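PDB 3U52: phenol hydroxylase component phL from Pseudomonas stutzeri, which probably serves as the structural, non-catalytic beta subunit of the hydroxylase in a bacterial multicomponent monooxygenase that hydroxylates phenol. Local coordinates for residues L122-E130 with M225-K233; T156-L167 with T250-K258. One frame throughout, in Å; residues are numbered along the deposited sequence.

Contact 1 (L122-E130 with M225-K233); sequences LLVPLRHVE and MMYPLVYDK. With XE (xenon), chain B.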
loop_
_atom_site.group_PDB
_atom_site.type_symbol
_atom_site.label_atom_id
_atom_site.label_comp_id
_atom_site.label_asym_id
_atom_site.label_seq_id
_atom_site.Cartn_x
_atom_site.Cartn_y
_atom_site.Cartn_z
ATOM N N LEU D 122 22.239 38.471 -9.548
ATOM C CA LEU D 122 20.872 38.734 -10.000
ATOM C C LEU D 122 19.864 37.667 -9.552
ATOM O O LEU D 122 18.706 37.988 -9.317
ATOM C CB LEU D 122 20.843 38.870 -11.521
ATOM C CG LEU D 122 21.739 40.005 -12.036
ATOM C CD1 LEU D 122 21.736 40.013 -13.560
ATOM C CD2 LEU D 122 21.262 41.346 -11.464
ATOM N N LEU D 123 20.332 36.429 -9.424
ATOM C CA LEU D 123 19.464 35.249 -9.180
ATOM C C LEU D 123 19.598 34.695 -7.766
ATOM O O LEU D 123 18.617 34.595 -7.033
ATOM C CB LEU D 123 19.748 34.134 -10.214
ATOM C CG LEU D 123 18.819 32.900 -10.102
ATOM C CD1 LEU D 123 17.375 33.336 -10.341
ATOM C CD2 LEU D 123 19.228 31.840 -11.083
ATOM N N VAL D 124 20.804 34.342 -7.361
ATOM C CA VAL D 124 20.963 33.650 -6.091
ATOM C C VAL D 124 20.425 34.414 -4.856
ATOM O O VAL D 124 19.865 33.763 -3.964
ATOM C CB VAL D 124 22.411 33.050 -5.917
ATOM C CG1 VAL D 124 22.602 32.460 -4.547
ATOM C CG2 VAL D 124 22.665 31.979 -7.023
ATOM N N PRO D 125 20.581 35.777 -4.781
ATOM C CA PRO D 125 20.086 36.417 -3.544
ATOM C C PRO D 125 18.562 36.350 -3.317
ATOM O O PRO D 125 18.095 36.574 -2.201
ATOM C CB PRO D 125 20.616 37.865 -3.628
ATOM C CG PRO D 125 21.790 37.796 -4.634
ATOM C CD PRO D 125 21.290 36.731 -5.641
ATOM N N LEU D 126 17.802 35.991 -4.346
ATOM C CA LEU D 126 16.414 35.638 -4.182
ATOM C C LEU D 126 16.152 34.543 -3.130
ATOM O O LEU D 126 15.038 34.464 -2.644
ATOM C CB LEU D 126 15.790 35.208 -5.524
ATOM C CG LEU D 126 15.750 36.242 -6.666
ATOM C CD1 LEU D 126 15.016 35.641 -7.878
ATOM C CD2 LEU D 126 15.022 37.465 -6.189
ATOM N N ARG D 127 17.141 33.706 -2.777
ATOM C CA ARG D 127 16.926 32.799 -1.639
ATOM C C ARG D 127 16.553 33.515 -0.359
ATOM O O ARG D 127 15.907 32.930 0.514
ATOM C CB ARG D 127 18.142 31.923 -1.350
ATOM C CG ARG D 127 19.455 32.643 -1.121
ATOM C CD ARG D 127 20.575 31.648 -0.884
ATOM N NE ARG D 127 21.779 32.384 -0.545
ATOM C CZ ARG D 127 22.552 32.161 0.517
ATOM N NH1 ARG D 127 22.314 31.144 1.338
ATOM N NH2 ARG D 127 23.618 32.931 0.705
ATOM N N HIS D 128 17.013 34.767 -0.209
ATOM C CA HIS D 128 16.715 35.536 1.014
ATOM C C HIS D 128 15.261 36.023 1.023
ATOM O O HIS D 128 14.574 36.123 2.060
ATOM C CB HIS D 128 17.713 36.697 1.127
ATOM C CG HIS D 128 19.151 36.272 1.105
ATOM N ND1 HIS D 128 19.720 35.478 2.081
ATOM C CD2 HIS D 128 20.138 36.534 0.216
ATOM C CE1 HIS D 128 21.000 35.300 1.807
ATOM N NE2 HIS D 128 21.272 35.933 0.680
ATOM N N VAL D 129 14.749 36.256 -0.162
ATOM C CA VAL D 129 13.360 36.638 -0.351
ATOM C C VAL D 129 12.484 35.416 -0.049
ATOM O O VAL D 129 11.460 35.523 0.642
ATOM C CB VAL D 129 13.150 37.158 -1.796
ATOM C CG1 VAL D 129 11.662 37.475 -2.101
ATOM C CG2 VAL D 129 14.041 38.402 -2.021
ATOM N N GLU D 130 12.908 34.242 -0.555
ATOM C CA GLU D 130 12.213 32.962 -0.255
ATOM C C GLU D 130 12.149 32.734 1.257
ATOM O O GLU D 130 11.117 32.276 1.810
ATOM C CB GLU D 130 12.955 31.803 -0.964
ATOM C CG GLU D 130 12.798 31.850 -2.492
ATOM C CD GLU D 130 11.333 31.962 -2.964
ATOM O OE1 GLU D 130 10.501 31.170 -2.470
ATOM O OE2 GLU D 130 10.971 32.844 -3.808
ATOM N N MET D 225 4.424 39.702 -9.131
ATOM C CA MET D 225 5.246 40.520 -10.010
ATOM C C MET D 225 6.612 39.888 -10.107
ATOM O O MET D 225 7.166 39.794 -11.207
ATOM C CB MET D 225 5.380 41.949 -9.441
ATOM C CG MET D 225 4.380 42.958 -10.022
ATOM S SD MET D 225 4.738 44.638 -9.435
ATOM C CE MET D 225 3.999 44.579 -7.798
ATOM N N MET D 226 7.150 39.429 -8.966
ATOM C CA MET D 226 8.499 38.838 -8.934
ATOM C C MET D 226 8.700 37.583 -9.795
ATOM O O MET D 226 9.689 37.476 -10.533
ATOM C CB MET D 226 8.917 38.514 -7.503
ATOM C CG MET D 226 10.289 37.875 -7.416
ATOM S SD MET D 226 10.832 37.786 -5.718
ATOM C CE MET D 226 9.725 36.471 -5.141
ATOM N N TYR D 227 7.808 36.611 -9.628
ATOM C CA TYR D 227 7.933 35.356 -10.350
ATOM C C TYR D 227 7.893 35.550 -11.869
ATOM O O TYR D 227 8.762 35.047 -12.540
ATOM C CB TYR D 227 6.920 34.316 -9.821
ATOM C CG TYR D 227 7.533 33.555 -8.687
ATOM C CD1 TYR D 227 7.616 34.115 -7.430
ATOM C CD2 TYR D 227 8.123 32.294 -8.907
ATOM C CE1 TYR D 227 8.216 33.441 -6.386
ATOM C CE2 TYR D 227 8.737 31.595 -7.872
ATOM C CZ TYR D 227 8.780 32.183 -6.628
ATOM O OH TYR D 227 9.365 31.504 -5.608
ATOM N N PRO D 228 6.881 36.284 -12.409
ATOM C CA PRO D 228 6.973 36.562 -13.864
ATOM C C PRO D 228 8.245 37.308 -14.274
ATOM O O PRO D 228 8.879 36.913 -15.244
ATOM C CB PRO D 228 5.710 37.393 -14.157
ATOM C CG PRO D 228 4.697 36.939 -13.013
ATOM C CD PRO D 228 5.635 36.844 -11.818
ATOM N N LEU D 229 8.639 38.340 -13.522
ATOM C CA LEU D 229 9.835 39.102 -13.888
ATOM C C LEU D 229 11.054 38.209 -13.946
ATOM O O LEU D 229 11.812 38.235 -14.910
ATOM C CB LEU D 229 10.099 40.263 -12.911
ATOM C CG LEU D 229 11.367 41.105 -13.157
ATOM C CD1 LEU D 229 11.305 41.839 -14.494
ATOM C CD2 LEU D 229 11.539 42.095 -12.009
ATOM N N VAL D 230 11.240 37.419 -12.898
ATOM C CA VAL D 230 12.450 36.603 -12.762
ATOM C C VAL D 230 12.448 35.304 -13.618
ATOM O O VAL D 230 13.399 35.037 -14.378
ATOM C CB VAL D 230 12.765 36.298 -11.285
ATOM C CG1 VAL D 230 14.031 35.418 -11.187
ATOM C CG2 VAL D 230 12.985 37.591 -10.510
ATOM N N TYR D 231 11.392 34.499 -13.494
ATOM C CA TYR D 231 11.425 33.162 -14.104
ATOM C C TYR D 231 10.812 33.105 -15.482
ATOM O O TYR D 231 10.880 32.049 -16.127
ATOM C CB TYR D 231 10.818 32.101 -13.164
ATOM C CG TYR D 231 11.535 32.064 -11.830
ATOM C CD1 TYR D 231 10.997 32.670 -10.717
ATOM C CD2 TYR D 231 12.785 31.495 -11.722
ATOM C CE1 TYR D 231 11.689 32.665 -9.477
ATOM C CE2 TYR D 231 13.463 31.476 -10.514
ATOM C CZ TYR D 231 12.913 32.059 -9.404
ATOM O OH TYR D 231 13.637 32.030 -8.228
ATOM N N ASP D 232 10.225 34.209 -15.928
ATOM C CA ASP D 232 9.825 34.365 -17.308
ATOM C C ASP D 232 10.696 35.361 -18.042
ATOM O O ASP D 232 11.398 34.994 -18.984
ATOM C CB ASP D 232 8.388 34.815 -17.415
ATOM C CG ASP D 232 7.402 33.665 -17.327
ATOM O OD1 ASP D 232 7.828 32.474 -17.304
ATOM O OD2 ASP D 232 6.174 33.955 -17.255
ATOM N N LYS D 233 10.638 36.628 -17.622
ATOM C CA LYS D 233 11.331 37.690 -18.366
ATOM C C LYS D 233 12.852 37.657 -18.233
ATOM O O LYS D 233 13.548 37.600 -19.248
ATOM C CB LYS D 233 10.696 39.066 -18.088
ATOM C CG LYS D 233 9.299 39.057 -18.665
ATOM C CD LYS D 233 8.476 40.216 -18.213
ATOM C CE LYS D 233 6.981 39.887 -18.113
ATOM N NZ LYS D 233 6.354 39.546 -19.422
HETATM XE XE XE B . 6.657 32.426 -13.860
HETATM O O HOH W 1 12.728 33.167 -6.051
#
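The helix that carries L126 and E130 runs roughly antiparallel to the one that carries V230 and Y227, the axes of 126-130 and 225-233 coming no closer than 13.1 Å at an angle of 150°, a wide spacing filled by L126, M226 and E130 reaching in from their helices. L126 and V230 reach toward each other tip to tip, L126 CD1 lying 3.5 Å from V230 CG1, tighter than usual van der Waals contact. L123 CD1 touches the same methyl, brought there by a CG anti to the backbone N (chi1 -176°). V129 CG1 meets M226 SD at 3.7 Å; an unbranched thioether suits this span because it is long and flexible. The contact joins helix 126-143 to helix 211-240 in the largely helical fold of this methane/phenol/alkene hydroxylase family subunit. Along one flank of the apolar row, Y227 OH donates to E130 OE2 over 2.8 Å, arriving 44° above the carboxylate plane, with ring and carboxylate nearly perpendicular. A water 2.9 Å from E130 OE2 donates to it and also binds Y231 OH. The other oxygen, E130 OE1, forms a salt bridge with R160, which probably helps keep this buried acid ionised. Y227 O and D232 OD1 each approach the bound xenon to 3.6 Å, and Y257 completes that pocket.

Contact 2 (T156-L167 with T250-K258); sequences TGMDRLGIGQYL and TEFMRDWYK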
loop_
_atom_site.group_PDB
_atom_site.type_symbol
_atom_site.label_atom_id
_atom_site.label_comp_id
_atom_site.label_asym_id
_atom_site.label_seq_id
_atom_site.Cartn_x
_atom_site.Cartn_y
_atom_site.Cartn_z
ATOM N N THR D 156 2.686 26.223 1.264
ATOM C CA THR D 156 3.402 27.234 0.480
ATOM C C THR D 156 4.710 27.703 1.178
ATOM O O THR D 156 5.734 27.897 0.506
ATOM C CB THR D 156 2.443 28.370 -0.039
ATOM O OG1 THR D 156 2.954 28.905 -1.287
ATOM C CG2 THR D 156 2.317 29.464 0.938
ATOM N N GLY D 157 4.697 27.843 2.502
ATOM C CA GLY D 157 5.923 28.219 3.240
ATOM C C GLY D 157 7.009 27.160 3.134
ATOM O O GLY D 157 8.199 27.478 3.015
ATOM N N MET D 158 6.614 25.890 3.180
ATOM C CA MET D 158 7.572 24.814 2.974
ATOM C C MET D 158 8.100 24.772 1.522
ATOM O O MET D 158 9.285 24.566 1.320
ATOM C CB MET D 158 7.000 23.461 3.454
ATOM C CG MET D 158 6.743 23.383 5.009
ATOM S SD MET D 158 7.951 24.304 6.052
ATOM C CE MET D 158 7.020 25.821 6.534
ATOM N N ASP D 159 7.247 25.037 0.540
ATOM C CA ASP D 159 7.674 25.200 -0.870
ATOM C C ASP D 159 8.712 26.323 -0.996
ATOM O O ASP D 159 9.675 26.184 -1.719
ATOM C CB ASP D 159 6.484 25.612 -1.715
ATOM C CG ASP D 159 5.428 24.510 -1.852
ATOM O OD1 ASP D 159 5.752 23.332 -1.602
ATOM O OD2 ASP D 159 4.266 24.839 -2.199
ATOM N N ARG D 160 8.506 27.437 -0.280
ATOM C CA ARG D 160 9.440 28.593 -0.372
ATOM C C ARG D 160 10.807 28.220 0.157
ATOM O O ARG D 160 11.809 28.633 -0.414
ATOM C CB ARG D 160 8.923 29.878 0.347
ATOM C CG ARG D 160 7.510 30.296 0.056
ATOM C CD ARG D 160 7.193 30.369 -1.457
ATOM N NE ARG D 160 7.813 31.511 -2.124
ATOM C CZ ARG D 160 7.241 32.703 -2.297
ATOM N NH1 ARG D 160 5.991 32.931 -1.883
ATOM N NH2 ARG D 160 7.928 33.667 -2.901
ATOM N N LEU D 161 10.855 27.455 1.236
ATOM C CA LEU D 161 12.113 26.946 1.758
ATOM C C LEU D 161 12.789 26.001 0.744
ATOM O O LEU D 161 13.973 26.127 0.517
ATOM C CB LEU D 161 11.877 26.194 3.050
ATOM C CG LEU D 161 13.101 25.496 3.612
ATOM C CD1 LEU D 161 14.148 26.593 4.013
ATOM C CD2 LEU D 161 12.739 24.544 4.777
ATOM N N GLY D 162 12.025 25.075 0.161
ATOM C CA GLY D 162 12.496 24.223 -0.956
ATOM C C GLY D 162 13.033 25.032 -2.128
ATOM O O GLY D 162 14.105 24.754 -2.620
ATOM N N ILE D 163 12.307 26.058 -2.560
ATOM C CA ILE D 163 12.807 26.925 -3.644
ATOM C C ILE D 163 14.133 27.645 -3.283
ATOM O O ILE D 163 15.073 27.701 -4.077
ATOM C CB ILE D 163 11.728 27.914 -4.105
ATOM C CG1 ILE D 163 10.638 27.148 -4.858
ATOM C CG2 ILE D 163 12.321 28.998 -5.021
ATOM C CD1 ILE D 163 9.373 27.883 -4.912
ATOM N N GLY D 164 14.212 28.150 -2.072
ATOM C CA GLY D 164 15.421 28.799 -1.558
ATOM C C GLY D 164 16.572 27.847 -1.537
ATOM O O GLY D 164 17.710 28.227 -1.908
ATOM N N GLN D 165 16.290 26.580 -1.194
ATOM C CA GLN D 165 17.339 25.524 -1.260
ATOM C C GLN D 165 17.854 25.231 -2.673
ATOM O O GLN D 165 19.051 25.191 -2.884
ATOM C CB GLN D 165 16.925 24.236 -0.497
ATOM C CG GLN D 165 16.839 24.495 1.009
ATOM C CD GLN D 165 16.252 23.367 1.790
ATOM O OE1 GLN D 165 16.475 23.254 2.976
ATOM N NE2 GLN D 165 15.484 22.532 1.134
ATOM N N TYR D 166 16.967 25.069 -3.645
ATOM C CA TYR D 166 17.397 25.005 -5.056
ATOM C C TYR D 166 18.288 26.177 -5.516
ATOM O O TYR D 166 19.308 25.941 -6.175
ATOM C CB TYR D 166 16.190 24.909 -5.984
ATOM C CG TYR D 166 15.596 23.524 -5.950
ATOM C CD1 TYR D 166 14.222 23.330 -5.927
ATOM C CD2 TYR D 166 16.422 22.409 -5.963
ATOM C CE1 TYR D 166 13.676 22.029 -5.885
ATOM C CE2 TYR D 166 15.895 21.103 -5.921
ATOM C CZ TYR D 166 14.535 20.927 -5.876
ATOM O OH TYR D 166 14.015 19.652 -5.851
ATOM N N LEU D 167 17.899 27.411 -5.175
ATOM C CA LEU D 167 18.681 28.616 -5.557
ATOM C C LEU D 167 20.063 28.570 -4.885
ATOM O O LEU D 167 21.087 28.822 -5.527
ATOM C CB LEU D 167 17.911 29.913 -5.218
ATOM C CG LEU D 167 16.667 30.316 -6.015
ATOM C CD1 LEU D 167 15.834 31.366 -5.246
ATOM C CD2 LEU D 167 17.008 30.791 -7.429
ATOM N N THR D 250 15.478 26.104 -12.979
ATOM C CA THR D 250 14.423 26.937 -12.418
ATOM C C THR D 250 13.068 26.496 -12.928
ATOM O O THR D 250 12.075 27.214 -12.783
ATOM C CB THR D 250 14.674 28.424 -12.779
ATOM O OG1 THR D 250 14.820 28.512 -14.192
ATOM C CG2 THR D 250 15.999 28.938 -12.116
ATOM N N GLU D 251 12.998 25.312 -13.546
ATOM C CA GLU D 251 11.714 24.882 -14.074
ATOM C C GLU D 251 10.799 24.537 -12.889
ATOM O O GLU D 251 9.605 24.719 -12.952
ATOM C CB GLU D 251 11.873 23.688 -15.058
ATOM C CG GLU D 251 10.577 23.284 -15.851
ATOM C CD GLU D 251 10.054 24.311 -16.894
ATOM O OE1 GLU D 251 10.760 25.274 -17.287
ATOM O OE2 GLU D 251 8.908 24.129 -17.346
ATOM N N PHE D 252 11.369 24.028 -11.811
ATOM C CA PHE D 252 10.584 23.770 -10.622
ATOM C C PHE D 252 9.761 25.040 -10.249
ATOM O O PHE D 252 8.557 24.970 -9.998
ATOM C CB PHE D 252 11.502 23.316 -9.474
ATOM C CG PHE D 252 10.756 22.948 -8.219
ATOM C CD1 PHE D 252 10.424 21.599 -7.960
ATOM C CD2 PHE D 252 10.382 23.939 -7.290
ATOM C CE1 PHE D 252 9.722 21.229 -6.775
ATOM C CE2 PHE D 252 9.670 23.601 -6.102
ATOM C CZ PHE D 252 9.318 22.241 -5.854
ATOM N N MET D 253 10.416 26.206 -10.277
ATOM C CA MET D 253 9.815 27.484 -9.859
ATOM C C MET D 253 8.708 27.907 -10.810
ATOM O O MET D 253 7.685 28.455 -10.364
ATOM C CB MET D 253 10.879 28.596 -9.802
ATOM C CG MET D 253 11.906 28.513 -8.688
ATOM S SD MET D 253 13.060 27.148 -8.772
ATOM C CE MET D 253 14.570 28.045 -8.334
ATOM N N ARG D 254 8.880 27.696 -12.118
ATOM C CA ARG D 254 7.778 28.006 -13.052
ATOM C C ARG D 254 6.539 27.112 -12.889
ATOM O O ARG D 254 5.388 27.613 -12.899
ATOM C CB ARG D 254 8.234 28.036 -14.526
ATOM C CG ARG D 254 9.061 29.268 -14.888
ATOM C CD ARG D 254 9.527 29.235 -16.384
ATOM N NE ARG D 254 10.502 28.161 -16.584
ATOM C CZ ARG D 254 11.796 28.293 -16.331
ATOM N NH1 ARG D 254 12.248 29.469 -15.921
ATOM N NH2 ARG D 254 12.636 27.251 -16.489
ATOM N N ASP D 255 6.762 25.799 -12.744
ATOM C CA ASP D 255 5.672 24.875 -12.464
ATOM C C ASP D 255 4.982 25.207 -11.124
ATOM O O ASP D 255 3.748 25.205 -11.038
ATOM C CB ASP D 255 6.216 23.415 -12.427
ATOM C CG ASP D 255 6.496 22.841 -13.851
ATOM O OD1 ASP D 255 6.066 23.483 -14.846
ATOM O OD2 ASP D 255 7.172 21.769 -13.977
ATOM N N TRP D 256 5.780 25.451 -10.081
ATOM C CA TRP D 256 5.253 25.831 -8.755
ATOM C C TRP D 256 4.339 27.070 -8.848
ATOM O O TRP D 256 3.205 27.090 -8.336
ATOM C CB TRP D 256 6.400 26.083 -7.735
ATOM C CG TRP D 256 5.881 26.615 -6.434
ATOM C CD1 TRP D 256 5.364 25.875 -5.406
ATOM C CD2 TRP D 256 5.705 28.004 -6.056
ATOM N NE1 TRP D 256 4.925 26.708 -4.394
ATOM C CE2 TRP D 256 5.131 28.011 -4.755
ATOM C CE3 TRP D 256 6.044 29.235 -6.656
ATOM C CZ2 TRP D 256 4.855 29.202 -4.057
ATOM C CZ3 TRP D 256 5.741 30.426 -5.972
ATOM C CH2 TRP D 256 5.139 30.391 -4.686
ATOM N N TYR D 257 4.842 28.096 -9.522
ATOM C CA TYR D 257 4.137 29.354 -9.659
ATOM C C TYR D 257 2.819 29.191 -10.340
ATOM O O TYR D 257 1.819 29.705 -9.837
ATOM C CB TYR D 257 4.960 30.391 -10.402
ATOM C CG TYR D 257 4.260 31.719 -10.479
ATOM C CD1 TYR D 257 4.011 32.450 -9.331
ATOM C CD2 TYR D 257 3.797 32.213 -11.710
ATOM C CE1 TYR D 257 3.366 33.658 -9.390
ATOM C CE2 TYR D 257 3.142 33.431 -11.789
ATOM C CZ TYR D 257 2.938 34.148 -10.607
ATOM O OH TYR D 257 2.296 35.335 -10.606
ATOM N N LYS D 258 2.799 28.471 -11.466
ATOM C CA LYS D 258 1.553 28.220 -12.198
ATOM C C LYS D 258 0.493 27.553 -11.316
ATOM O O LYS D 258 -0.697 27.921 -11.353
ATOM C CB LYS D 258 1.826 27.324 -13.421
ATOM C CG LYS D 258 2.545 28.071 -14.542
ATOM C CD LYS D 258 1.622 29.266 -15.019
ATOM C CE LYS D 258 2.344 30.638 -15.151
ATOM N NZ LYS D 258 2.707 31.005 -16.561
#
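The W256 indole has I163 CD1 over one face, 3.8 Å from W256 CD2, in a CH-pi contact with the five-membered ring, while D159 OD2 and T156 OG1 lie at its edge. The F252 ring takes Y166 CE1 over the centre of one face and I163 CG1 at its rim; the two rings form an edge-to-face pair, the edge of Y166 toward the face of F252, with centroids 5.2 Å apart and planes tilted to 60°. R160 turns one guanidinium face to W256 CH2; its NH1 forms a salt bridge with D223 and its NE one with E130. Within this antiparallel helix pair, part of the family's helical bundle, W256 is a knob in the hole formed by T156, D159, R160 and I163. Its NE1 donates to D159 OD2 over 3.0 Å, in the indole plane but above that of the carboxylate; the second oxygen, D159 OD1, is held by R88 and Y84. Replacing W256 by an alanine is likely to leave D159 OD2 without this donor and to open a gap next to I163 CD1, where the indole face had been. M253, bent at chi2 (67°) and chi3, passes I163 in the opposite direction and turns its CE to L167: its CG lies 3.7 Å from I163 CG2, and its CE reaches L167 CD2 at 3.8 Å.

Overall arrangement
Both contacts are buried and join antiparallel helices; the centre of contact 2 lies about 8 Å from the centre of the chain, that of contact 1 about 12 Å. They share no helix, though 126-143 of contact 1 and 147-175 of contact 2 are consecutive. Each combines apolar packing with a buried bond to an acid, from a tyrosine and a water in contact 1, from an indole N-H in contact 2. Contact 2 has closer axes (10.7 against 13.1 Å), is richer in ring packing and buries more surface (485 against 315 Å²). Besides the salt bridge that links them, Y231 O and R254 NH1 probably hydrogen-bond, and the xenon pocket takes Y227 and D232 from contact 1 and Y257 from contact 2.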